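Local atomic coordinates of alanine racemase, biosynthetic (Pseudomonas aeruginosa PAO1, PDB entry 6A2F), a protein that is a pyridoxal-phosphate-bearing member of the alanine racemase family, built from an N-terminal TIM barrel and a C-terminal, largely beta domain. Residues Y17-R22 and L228-A233; A196-P201 and S217-D222. All coordinates share one frame; numbering follows the deposited sequence.

How the contacts relate
Both contacts bring a helix of the N-terminal barrel against the same long connection, which runs from strand 207-208 of the barrel to strand 234-246 of the C-terminal beta domain. Along the chain contact 2 is nested inside the loop that contact 1 closes: 17-22 comes first, then 196-201, 217-222 and 228-233. An early and a late helix of the barrel, 10-22 and 194-199, are thereby met by one interdomain connection. The contacts lie about 11 Å apart, centre to centre. Leu228 CD1 packs 3.8 Å from Leu220 CD1, holding two parts of the connection against each other, and between the helices Ala20 O lies 3.8 Å from Val197 CG1.

Contact 1. Residues Y17-R22 and L228-A233; sequences YALAKR and LGLKPA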
ATOM      1  N   TYR A  17       2.672  -8.183 -23.555  1.00 11.72           N
ATOM      2  CA  TYR A  17       2.175  -9.555 -23.611  1.00 11.80           C
ATOM      3  C   TYR A  17       2.598 -10.278 -24.894  1.00 12.11           C
ATOM      4  O   TYR A  17       3.017 -11.435 -24.846  1.00 12.17           O
ATOM      5  CB  TYR A  17       0.654  -9.612 -23.445  1.00 11.61           C
ATOM      6  CG  TYR A  17       0.135 -11.030 -23.458  1.00 11.58           C
ATOM      7  CD1 TYR A  17       0.291 -11.858 -22.346  1.00 11.53           C
ATOM      8  CD2 TYR A  17      -0.482 -11.556 -24.591  1.00 11.52           C
ATOM      9  CE1 TYR A  17      -0.160 -13.165 -22.354  1.00 11.51           C
ATOM     10  CE2 TYR A  17      -0.940 -12.864 -24.607  1.00 11.60           C
ATOM     11  CZ  TYR A  17      -0.775 -13.665 -23.487  1.00 11.60           C
ATOM     12  OH  TYR A  17      -1.226 -14.967 -23.491  1.00 11.64           O
ATOM     13  N   ALA A  18       2.482  -9.593 -26.034  1.00 12.35           N
ATOM     14  CA  ALA A  18       2.879 -10.152 -27.323  1.00 12.61           C
ATOM     15  C   ALA A  18       4.387 -10.400 -27.364  1.00 12.94           C
ATOM     16  O   ALA A  18       4.854 -11.353 -27.991  1.00 12.91           O
ATOM     17  CB  ALA A  18       2.459  -9.227 -28.454  1.00 12.48           C
ATOM     18  N   LEU A  19       5.136  -9.529 -26.689  1.00 13.25           N
ATOM     19  CA  LEU A  19       6.577  -9.679 -26.549  1.00 13.56           C
ATOM     20  C   LEU A  19       6.918 -10.937 -25.742  1.00 13.81           C
ATOM     21  O   LEU A  19       7.881 -11.641 -26.056  1.00 13.80           O
ATOM     22  CB  LEU A  19       7.172  -8.430 -25.889  1.00 13.37           C
ATOM     23  CG  LEU A  19       8.693  -8.234 -25.912  1.00 13.34           C
ATOM     24  CD1 LEU A  19       9.024  -6.750 -25.931  1.00 13.36           C
ATOM     25  CD2 LEU A  19       9.377  -8.921 -24.737  1.00 13.35           C
ATOM     26  N   ALA A  20       6.127 -11.208 -24.704  1.00 14.13           N
ATOM     27  CA  ALA A  20       6.303 -12.411 -23.893  1.00 14.42           C
ATOM     28  C   ALA A  20       6.005 -13.661 -24.714  1.00 14.58           C
ATOM     29  O   ALA A  20       6.729 -14.652 -24.628  1.00 14.63           O
ATOM     30  CB  ALA A  20       5.422 -12.360 -22.653  1.00 14.33           C
ATOM     31  N   LYS A  21       4.945 -13.605 -25.515  1.00 15.00           N
ATOM     32  CA  LYS A  21       4.572 -14.723 -26.378  1.00 15.69           C
ATOM     33  C   LYS A  21       5.628 -15.015 -27.448  1.00 16.36           C
ATOM     34  O   LYS A  21       5.876 -16.176 -27.780  1.00 16.35           O
ATOM     35  CB  LYS A  21       3.197 -14.495 -27.003  1.00 15.46           C
ATOM     36  CG  LYS A  21       2.050 -14.955 -26.110  1.00 15.29           C
ATOM     37  CD  LYS A  21       0.701 -14.884 -26.819  1.00 15.23           C
ATOM     38  CE  LYS A  21       0.565 -15.877 -27.968  1.00 15.12           C
ATOM     39  NZ  LYS A  21       0.795 -17.286 -27.545  1.00 14.93           N
ATOM     40  N   ARG A  22       6.270 -13.959 -27.944  1.00 17.22           N
ATOM     41  CA  ARG A  22       7.307 -14.062 -28.978  1.00 17.93           C
ATOM     42  C   ARG A  22       8.586 -14.765 -28.484  1.00 17.78           C
ATOM     43  O   ARG A  22       9.358 -15.295 -29.289  1.00 17.68           O
ATOM     44  CB  ARG A  22       7.609 -12.670 -29.561  1.00 18.91           C
ATOM     45  CG  ARG A  22       8.626 -12.620 -30.693  1.00 20.31           C
ATOM     46  CD  ARG A  22       8.105 -13.190 -32.008  1.00 21.53           C
ATOM     47  NE  ARG A  22       9.017 -12.863 -33.107  1.00 22.82           N
ATOM     48  CZ  ARG A  22       8.785 -13.095 -34.399  1.00 23.31           C
ATOM     49  NH1 ARG A  22       7.657 -13.671 -34.797  1.00 23.99           N
ATOM     50  NH2 ARG A  22       9.691 -12.744 -35.304  1.00 23.57           N
ATOM     51  N   LEU A 228      15.016  -4.005 -22.377  1.00 17.06           N
ATOM     52  CA  LEU A 228      14.285  -5.226 -22.728  1.00 16.73           C
ATOM     53  C   LEU A 228      13.125  -4.962 -23.695  1.00 16.57           C
ATOM     54  O   LEU A 228      12.442  -5.895 -24.123  1.00 16.64           O
ATOM     55  CB  LEU A 228      13.789  -5.932 -21.461  1.00 16.34           C
ATOM     56  CG  LEU A 228      14.871  -6.519 -20.546  1.00 16.18           C
ATOM     57  CD1 LEU A 228      14.368  -6.624 -19.114  1.00 16.02           C
ATOM     58  CD2 LEU A 228      15.351  -7.870 -21.059  1.00 15.90           C
ATOM     59  N   GLY A 229      12.915  -3.695 -24.038  1.00 16.45           N
ATOM     60  CA  GLY A 229      11.858  -3.307 -24.970  1.00 16.51           C
ATOM     61  C   GLY A 229      10.454  -3.318 -24.382  1.00 16.65           C
ATOM     62  O   GLY A 229       9.475  -3.401 -25.124  1.00 16.97           O
ATOM     63  N   LEU A 230      10.358  -3.225 -23.056  1.00 16.45           N
ATOM     64  CA  LEU A 230       9.072  -3.234 -22.361  1.00 16.40           C
ATOM     65  C   LEU A 230       8.536  -1.820 -22.149  1.00 16.50           C
ATOM     66  O   LEU A 230       9.230  -0.963 -21.589  1.00 16.53           O
ATOM     67  CB  LEU A 230       9.201  -3.922 -21.000  1.00 16.28           C
ATOM     68  CG  LEU A 230       9.886  -5.280 -20.868  1.00 16.20           C
ATOM     69  CD1 LEU A 230      10.145  -5.556 -19.395  1.00 16.11           C
ATOM     70  CD2 LEU A 230       9.061  -6.392 -21.497  1.00 16.00           C
ATOM     71  N   LYS A 231       7.297  -1.586 -22.579  1.00 16.33           N
ATOM     72  CA  LYS A 231       6.658  -0.279 -22.425  1.00 16.34           C
ATOM     73  C   LYS A 231       5.948  -0.154 -21.073  1.00 15.81           C
ATOM     74  O   LYS A 231       5.139  -1.012 -20.725  1.00 15.59           O
ATOM     75  CB  LYS A 231       5.668  -0.030 -23.563  1.00 16.92           C
ATOM     76  CG  LYS A 231       6.318   0.083 -24.930  1.00 17.79           C
ATOM     77  CD  LYS A 231       5.289   0.443 -25.988  1.00 18.43           C
ATOM     78  CE  LYS A 231       5.950   0.662 -27.336  1.00 19.13           C
ATOM     79  NZ  LYS A 231       4.936   0.942 -28.391  1.00 19.71           N
ATOM     80  N   PRO A 232       6.250   0.915 -20.305  1.00 15.45           N
ATOM     81  CA  PRO A 232       5.642   1.093 -18.978  1.00 15.02           C
ATOM     82  C   PRO A 232       4.135   1.295 -19.057  1.00 14.60           C
ATOM     83  O   PRO A 232       3.656   2.101 -19.851  1.00 14.87           O
ATOM     84  CB  PRO A 232       6.335   2.348 -18.425  1.00 15.08           C
ATOM     85  CG  PRO A 232       6.890   3.049 -19.617  1.00 15.36           C
ATOM     86  CD  PRO A 232       7.226   1.977 -20.613  1.00 15.44           C
ATOM     87  N   ALA A 233       3.397   0.552 -18.241  1.00 14.14           N
ATOM     88  CA  ALA A 233       1.940   0.598 -18.274  1.00 13.61           C
ATOM     89  C   ALA A 233       1.373   1.724 -17.416  1.00 13.23           C
ATOM     90  O   ALA A 233       0.431   2.398 -17.836  1.00 13.19           O
ATOM     91  CB  ALA A 233       1.352  -0.744 -17.859  1.00 13.51           C
TER
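The backbone carbonyl of Leu228 begins the contact, its O lying 4.0 Å from CD1 of Leu19 on the helix; the Leu228 side chain itself packs instead on Thr218 and Leu220. At Gly229 the chain turns through a positive phi (76°), and with no side chain here the main chain itself meets the leucine: Gly229 O comes to 3.5 Å from Leu19 CD1. The methyl thus sits close to the Gly229 oxygen and more loosely by that of Leu228, with no hydrogen bond. Leu19 can reach them because its CG stands anti to the backbone N (chi1 -167°), carrying both methyls out from the helix toward the loop. Helix 10-22 is the one that leads into strand 28-32 of the TIM barrel, and Tyr17, its OH bonded to Ala29 O, marks its strand-facing side, whereas Leu19 looks to the linker heading for the C-terminal domain. Leu230 takes the second methyl: its CD2 lies 4.1 Å from Leu19 CD2, where the two side chains cross at about a right angle and meet through these methyls. Beyond it, Lys231 turns its carbonyl to Asn16 ND2 of the same helix in a hydrogen bond, and its side chain runs past Ala12 and His15. By Ala233 the chain is pairing through its backbone with Asp9 and Tyr215, where strand 234-246 is about to begin.

Contact 2. Residues A196-P201 and S217-D222; sequences AVLTIP and STPLAD
Leu198 and Pro219 meet through single carbons, CD1 of the leucine lying 3.8 Å from CG of the proline ring, with the two side chains at roughly right angles. Next to them Thr199 and Leu220 approach tip to tip: the threonine methyl CG2 faces the fork of the leucine and is 3.9 Å from Leu220 CD1 and equally 3.9 Å from Leu220 CD2. No hydrogen bond spans the interface, which is wholly a matter of apolar fit. The Thr199 rotamer (chi1 60°) explains the division of labour on that residue, since it sends CG2 out to Leu220 while OG1 turns back to the helix and bonds Ala195 O. Helix 194-199 follows barrel strand 189-190, and the partner segment lies in the connection after strand 207-208, so the contact joins the closing section of the TIM barrel to the start of its exit toward the beta domain; it lies near the ligand without lining its pocket, the Pro219 side chain being about 9 Å from a bound D-lysine. In the next shell an ST turn shapes the loop: Leu220 N donates to Thr218 OG1 over 3.1 Å at a fairly straight 159°, a bond that spans Pro219 and is consistent with the way Leu220 is presented to the helix. On the helix side, Ile200 N bonds Ala196 O at 2.8 Å and completes the last turn before the chain leaves helical geometry. Farther out, the Thr218 hydroxyl is also hydrogen-bonded to Leu223 O, while Asp331 of helix 330-336 pairs with Ser217 OG and Thr218 N, one on each carboxylate oxygen.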
ATOM      1  N   ALA A 196      12.308 -15.691 -16.255  1.00 14.29           N
ATOM      2  CA  ALA A 196      12.653 -16.873 -17.031  1.00 14.46           C
ATOM      3  C   ALA A 196      12.163 -16.795 -18.473  1.00 14.65           C
ATOM      4  O   ALA A 196      12.809 -17.334 -19.372  1.00 14.64           O
ATOM      5  CB  ALA A 196      12.129 -18.132 -16.349  1.00 14.50           C
ATOM      6  N   VAL A 197      11.028 -16.127 -18.694  1.00 14.94           N
ATOM      7  CA  VAL A 197      10.479 -15.953 -20.047  1.00 15.27           C
ATOM      8  C   VAL A 197      11.496 -15.240 -20.934  1.00 15.67           C
ATOM      9  O   VAL A 197      11.604 -15.525 -22.133  1.00 15.79           O
ATOM     10  CB  VAL A 197       9.141 -15.173 -20.045  1.00 15.12           C
ATOM     11  CG1 VAL A 197       8.782 -14.676 -21.444  1.00 14.90           C
ATOM     12  CG2 VAL A 197       8.018 -16.038 -19.495  1.00 14.97           C
ATOM     13  N   LEU A 198      12.252 -14.330 -20.331  1.00 15.94           N
ATOM     14  CA  LEU A 198      13.215 -13.527 -21.069  1.00 16.56           C
ATOM     15  C   LEU A 198      14.616 -14.135 -21.122  1.00 17.13           C
ATOM     16  O   LEU A 198      15.374 -13.843 -22.040  1.00 17.13           O
ATOM     17  CB  LEU A 198      13.273 -12.101 -20.506  1.00 16.23           C
ATOM     18  CG  LEU A 198      12.086 -11.182 -20.810  1.00 16.15           C
ATOM     19  CD1 LEU A 198      11.960 -10.104 -19.740  1.00 16.10           C
ATOM     20  CD2 LEU A 198      12.189 -10.569 -22.203  1.00 15.96           C
ATOM     21  N   THR A 199      14.962 -14.977 -20.150  1.00 18.05           N
ATOM     22  CA  THR A 199      16.352 -15.416 -20.017  1.00 18.82           C
ATOM     23  C   THR A 199      16.607 -16.924 -19.908  1.00 19.59           C
ATOM     24  O   THR A 199      17.740 -17.362 -20.124  1.00 20.23           O
ATOM     25  CB  THR A 199      17.058 -14.699 -18.848  1.00 18.83           C
ATOM     26  OG1 THR A 199      16.369 -14.985 -17.626  1.00 19.09           O
ATOM     27  CG2 THR A 199      17.092 -13.185 -19.079  1.00 18.52           C
ATOM     28  N   ILE A 200      15.585 -17.716 -19.572  1.00 20.02           N
ATOM     29  CA  ILE A 200      15.757 -19.174 -19.409  1.00 19.95           C
ATOM     30  C   ILE A 200      14.869 -19.975 -20.376  1.00 19.84           C
ATOM     31  O   ILE A 200      13.862 -20.551 -19.949  1.00 20.04           O
ATOM     32  CB  ILE A 200      15.471 -19.664 -17.954  1.00 20.27           C
ATOM     33  CG1 ILE A 200      15.817 -18.612 -16.883  1.00 20.50           C
ATOM     34  CG2 ILE A 200      16.142 -21.010 -17.680  1.00 20.34           C
ATOM     35  CD1 ILE A 200      17.279 -18.234 -16.774  1.00 21.38           C
ATOM     36  N   PRO A 201      15.244 -20.036 -21.677  1.00 19.58           N
ATOM     37  CA  PRO A 201      14.395 -20.744 -22.657  1.00 18.99           C
ATOM     38  C   PRO A 201      14.089 -22.210 -22.301  1.00 18.44           C
ATOM     39  O   PRO A 201      13.026 -22.721 -22.673  1.00 18.24           O
ATOM     40  CB  PRO A 201      15.191 -20.641 -23.972  1.00 19.11           C
ATOM     41  CG  PRO A 201      16.581 -20.272 -23.569  1.00 19.27           C
ATOM     42  CD  PRO A 201      16.450 -19.469 -22.309  1.00 19.33           C
ATOM     43  N   SER A 217       7.645  -3.260 -16.251  1.00 12.05           N
ATOM     44  CA  SER A 217       8.621  -3.212 -15.182  1.00 12.29           C
ATOM     45  C   SER A 217       9.539  -4.416 -15.345  1.00 12.66           C
ATOM     46  O   SER A 217       9.060  -5.542 -15.530  1.00 12.75           O
ATOM     47  CB  SER A 217       7.919  -3.227 -13.819  1.00 12.08           C
ATOM     48  OG  SER A 217       8.834  -3.454 -12.757  1.00 11.81           O
ATOM     49  N   THR A 218      10.849  -4.175 -15.294  1.00 13.05           N
ATOM     50  CA  THR A 218      11.839  -5.248 -15.433  1.00 13.55           C
ATOM     51  C   THR A 218      11.762  -6.297 -14.321  1.00 13.97           C
ATOM     52  O   THR A 218      11.672  -5.952 -13.141  1.00 13.84           O
ATOM     53  CB  THR A 218      13.294  -4.721 -15.533  1.00 13.61           C
ATOM     54  OG1 THR A 218      14.175  -5.819 -15.805  1.00 13.65           O
ATOM     55  CG2 THR A 218      13.743  -4.037 -14.238  1.00 13.41           C
ATOM     56  N   PRO A 219      11.786  -7.588 -14.704  1.00 14.45           N
ATOM     57  CA  PRO A 219      11.920  -8.700 -13.759  1.00 14.86           C
ATOM     58  C   PRO A 219      13.378  -9.027 -13.418  1.00 15.52           C
ATOM     59  O   PRO A 219      13.629  -9.842 -12.537  1.00 15.77           O
ATOM     60  CB  PRO A 219      11.316  -9.869 -14.527  1.00 14.69           C
ATOM     61  CG  PRO A 219      11.598  -9.556 -15.960  1.00 14.55           C
ATOM     62  CD  PRO A 219      11.529  -8.060 -16.079  1.00 14.43           C
ATOM     63  N   LEU A 220      14.321  -8.396 -14.115  1.00 16.38           N
ATOM     64  CA  LEU A 220      15.736  -8.754 -14.012  1.00 17.20           C
ATOM     65  C   LEU A 220      16.541  -7.759 -13.184  1.00 17.96           C
ATOM     66  O   LEU A 220      16.230  -6.568 -13.147  1.00 18.17           O
ATOM     67  CB  LEU A 220      16.357  -8.899 -15.406  1.00 16.86           C
ATOM     68  CG  LEU A 220      15.630  -9.773 -16.436  1.00 16.84           C
ATOM     69  CD1 LEU A 220      16.282  -9.623 -17.802  1.00 16.77           C
ATOM     70  CD2 LEU A 220      15.600 -11.236 -16.013  1.00 16.81           C
ATOM     71  N   ALA A 221      17.586  -8.266 -12.536  1.00 18.93           N
ATOM     72  CA  ALA A 221      18.428  -7.472 -11.647  1.00 20.10           C
ATOM     73  C   ALA A 221      19.361  -6.516 -12.389  1.00 21.01           C
ATOM     74  O   ALA A 221      19.585  -5.391 -11.934  1.00 21.13           O
ATOM     75  CB  ALA A 221      19.226  -8.382 -10.718  1.00 19.87           C
ATOM     76  N   ASP A 222      19.897  -6.956 -13.525  1.00 22.23           N
ATOM     77  CA  ASP A 222      20.923  -6.171 -14.227  1.00 23.70           C
ATOM     78  C   ASP A 222      20.589  -5.711 -15.664  1.00 23.30           C
ATOM     79  O   ASP A 222      21.455  -5.196 -16.374  1.00 23.60           O
ATOM     80  CB  ASP A 222      22.301  -6.858 -14.146  1.00 25.13           C
ATOM     81  CG  ASP A 222      22.222  -8.356 -14.342  1.00 26.48           C
ATOM     82  OD1 ASP A 222      22.018  -9.084 -13.341  1.00 27.15           O
ATOM     83  OD2 ASP A 222      22.376  -8.803 -15.499  1.00 27.36           O
TER